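Local coordinates for enterobactin synthetase component F-related protein (Vibrio cholerae serotype O1, PDB 4OXI) that probably activates glycine with ATP to glycyl-adenylate, as an adenylation-domain ligase in a lipopolysaccharide modification pathway that gives antimicrobial peptide resistance, at residues His325-Leu330 against Gln350-Pro355. Sequence-based numbering, arbitrary orientation.
Sequences HSLPSL and QATQQP
The loop that leads into strand 332-336 packs against the C-terminal end of helix 342-352, in the AMP-binding fold; His325 and Leu327 supply backbone N-H groups to carbonyls of the helix's last turn. His325 N hydrogen-bonds to Gln350 O at 2.9 Å, nearly straight (171°), and Leu327 N to Ala351 O at 2.9 Å. Gln350 O also accepts from Gln353 NE2 (2.8 Å), because the Gln353 chain folds back at chi2 (-73°). That bond holds its amide over one face of the His325 ring, the planes 20° apart and NE2 offset toward the rim. Gln353 itself has positive phi, where the chain leaves the helix. Gln354, extended beyond CG, reaches back with NE2 to Pro328 O (2.9 Å) and Thr352 O (3.1 Å), joining the Leu327-Leu330 type I turn to the helix end. Thr352 splits its roles: CG2 packs on Leu330 CB (3.7 Å), while OG1 takes Gln354 N in an ST turn and meets a water that donates to Leu330 O and Pro355 O. Ile298 of helix 294-301 touches Leu327 and Leu330. The donors gathered on these terminal carbonyls probably offset the partial negative charge of the helix end.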
ATOM      1  N   HIS A 325     -10.432 -20.751  18.115  1.00 39.13           N
ATOM      2  CA  HIS A 325      -9.640 -20.397  19.290  1.00 38.42           C
ATOM      3  C   HIS A 325      -8.125 -20.492  19.091  1.00 36.17           C
ATOM      4  O   HIS A 325      -7.370 -20.283  20.038  1.00 39.19           O
ATOM      5  CB  HIS A 325     -10.077 -21.227  20.504  1.00 41.39           C
ATOM      6  CG  HIS A 325     -11.555 -21.217  20.735  1.00 41.90           C
ATOM      7  ND1 HIS A 325     -12.199 -20.189  21.389  1.00 45.05           N
ATOM      8  CD2 HIS A 325     -12.519 -22.105  20.389  1.00 44.02           C
ATOM      9  CE1 HIS A 325     -13.496 -20.442  21.434  1.00 44.48           C
ATOM     10  NE2 HIS A 325     -13.716 -21.598  20.834  1.00 41.38           N
ATOM     11  N   SER A 326      -7.679 -20.796  17.872  1.00 34.89           N
ATOM     12  CA  SER A 326      -6.242 -20.977  17.616  1.00 34.73           C
ATOM     13  C   SER A 326      -5.428 -19.681  17.592  1.00 37.88           C
ATOM     14  O   SER A 326      -4.198 -19.731  17.607  1.00 37.76           O
ATOM     15  CB  SER A 326      -6.000 -21.751  16.318  1.00 36.73           C
ATOM     16  OG  SER A 326      -6.398 -21.008  15.181  1.00 36.45           O
ATOM     17  N   LEU A 327      -6.099 -18.527  17.561  1.00 33.93           N
ATOM     18  CA  LEU A 327      -5.391 -17.243  17.544  1.00 31.25           C
ATOM     19  C   LEU A 327      -5.868 -16.296  18.641  1.00 31.77           C
ATOM     20  O   LEU A 327      -6.351 -15.205  18.336  1.00 26.26           O
ATOM     21  CB  LEU A 327      -5.564 -16.568  16.179  1.00 28.54           C
ATOM     22  CG  LEU A 327      -4.959 -17.340  15.014  1.00 32.84           C
ATOM     23  CD1 LEU A 327      -5.134 -16.572  13.705  1.00 30.78           C
ATOM     24  CD2 LEU A 327      -3.487 -17.626  15.290  1.00 27.36           C
ATOM     25  N   PRO A 328      -5.725 -16.701  19.923  1.00 32.98           N
ATOM     26  CA  PRO A 328      -6.250 -15.889  21.030  1.00 27.22           C
ATOM     27  C   PRO A 328      -5.600 -14.529  21.187  1.00 27.55           C
ATOM     28  O   PRO A 328      -6.221 -13.651  21.765  1.00 31.94           O
ATOM     29  CB  PRO A 328      -5.924 -16.734  22.276  1.00 29.30           C
ATOM     30  CG  PRO A 328      -4.796 -17.621  21.861  1.00 29.13           C
ATOM     31  CD  PRO A 328      -5.080 -17.937  20.414  1.00 32.17           C
ATOM     32  N   SER A 329      -4.372 -14.339  20.719  1.00 30.83           N
ATOM     33  CA  SER A 329      -3.707 -13.052  20.956  1.00 28.95           C
ATOM     34  C   SER A 329      -4.214 -11.921  20.039  1.00 25.67           C
ATOM     35  O   SER A 329      -3.996 -10.746  20.335  1.00 25.90           O
ATOM     36  CB  SER A 329      -2.186 -13.182  20.818  1.00 26.92           C
ATOM     37  OG  SER A 329      -1.808 -13.342  19.447  1.00 29.97           O
ATOM     38  N   LEU A 330      -4.887 -12.269  18.943  1.00 25.27           N
ATOM     39  CA  LEU A 330      -5.186 -11.292  17.879  1.00 26.76           C
ATOM     40  C   LEU A 330      -6.476 -10.524  18.144  1.00 27.71           C
ATOM     41  O   LEU A 330      -7.557 -10.959  17.733  1.00 27.36           O
ATOM     42  CB  LEU A 330      -5.299 -12.002  16.523  1.00 24.76           C
ATOM     43  CG  LEU A 330      -4.683 -11.296  15.308  1.00 28.21           C
ATOM     44  CD1 LEU A 330      -5.316 -11.790  14.020  1.00 22.44           C
ATOM     45  CD2 LEU A 330      -4.766  -9.783  15.420  1.00 22.71           C
ATOM     46  N   GLN A 350     -13.687 -16.901  14.231  1.00 37.56           N
ATOM     47  CA  GLN A 350     -13.735 -18.068  15.116  1.00 36.99           C
ATOM     48  C   GLN A 350     -12.356 -18.393  15.670  1.00 35.12           C
ATOM     49  O   GLN A 350     -12.229 -18.852  16.807  1.00 37.78           O
ATOM     50  CB  GLN A 350     -14.326 -19.286  14.403  1.00 33.59           C
ATOM     51  CG  GLN A 350     -15.856 -19.272  14.322  1.00 41.08           C
ATOM     52  CD  GLN A 350     -16.518 -19.197  15.696  1.00 49.95           C
ATOM     53  OE1 GLN A 350     -16.534 -20.181  16.444  1.00 57.96           O
ATOM     54  NE2 GLN A 350     -17.058 -18.024  16.039  1.00 48.91           N
ATOM     55  N   ALA A 351     -11.316 -18.151  14.876  1.00 37.87           N
ATOM     56  CA  ALA A 351      -9.951 -18.392  15.352  1.00 31.74           C
ATOM     57  C   ALA A 351      -9.536 -17.370  16.389  1.00 31.67           C
ATOM     58  O   ALA A 351      -8.869 -17.717  17.359  1.00 34.09           O
ATOM     59  CB  ALA A 351      -8.966 -18.402  14.205  1.00 33.05           C
ATOM     60  N   THR A 352      -9.911 -16.106  16.192  1.00 25.75           N
ATOM     61  CA  THR A 352      -9.474 -15.072  17.132  1.00 30.03           C
ATOM     62  C   THR A 352     -10.481 -14.865  18.264  1.00 31.72           C
ATOM     63  O   THR A 352     -10.105 -14.410  19.343  1.00 26.76           O
ATOM     64  CB  THR A 352      -9.227 -13.683  16.441  1.00 29.57           C
ATOM     65  OG1 THR A 352     -10.479 -13.109  16.033  1.00 27.96           O
ATOM     66  CG2 THR A 352      -8.303 -13.812  15.232  1.00 24.79           C
ATOM     67  N   GLN A 353     -11.754 -15.177  17.992  1.00 32.57           N
ATOM     68  CA  GLN A 353     -12.871 -14.846  18.881  1.00 34.98           C
ATOM     69  C   GLN A 353     -12.925 -13.355  19.158  1.00 35.38           C
ATOM     70  O   GLN A 353     -13.498 -12.926  20.160  1.00 37.39           O
ATOM     71  CB  GLN A 353     -12.800 -15.632  20.201  1.00 30.19           C
ATOM     72  CG  GLN A 353     -12.846 -17.146  20.013  1.00 37.23           C
ATOM     73  CD  GLN A 353     -14.229 -17.625  19.617  1.00 38.45           C
ATOM     74  OE1 GLN A 353     -15.225 -17.192  20.190  1.00 41.15           O
ATOM     75  NE2 GLN A 353     -14.297 -18.507  18.626  1.00 40.18           N
ATOM     76  N   GLN A 354     -12.331 -12.560  18.272  1.00 31.90           N
ATOM     77  CA  GLN A 354     -12.219 -11.123  18.517  1.00 29.81           C
ATOM     78  C   GLN A 354     -12.588 -10.272  17.284  1.00 30.50           C
ATOM     79  O   GLN A 354     -12.797 -10.822  16.202  1.00 28.18           O
ATOM     80  CB  GLN A 354     -10.834 -10.834  19.110  1.00 29.91           C
ATOM     81  CG  GLN A 354     -10.771 -11.289  20.577  1.00 33.93           C
ATOM     82  CD  GLN A 354      -9.390 -11.203  21.181  1.00 31.80           C
ATOM     83  OE1 GLN A 354      -9.107 -10.304  21.960  1.00 38.00           O
ATOM     84  NE2 GLN A 354      -8.525 -12.155  20.839  1.00 32.04           N
ATOM     85  N   PRO A 355     -12.734  -8.943  17.457  1.00 29.22           N
ATOM     86  CA  PRO A 355     -13.235  -8.121  16.342  1.00 28.08           C
ATOM     87  C   PRO A 355     -12.481  -8.244  14.998  1.00 30.35           C
ATOM     88  O   PRO A 355     -11.251  -8.345  14.959  1.00 28.38           O
ATOM     89  CB  PRO A 355     -13.115  -6.693  16.885  1.00 26.84           C
ATOM     90  CG  PRO A 355     -13.333  -6.842  18.374  1.00 26.42           C
ATOM     91  CD  PRO A 355     -12.717  -8.188  18.733  1.00 27.02           C
TER
HETATM   92  O   HOH W   1      -9.508 -10.426  15.710  1.00 22.46           O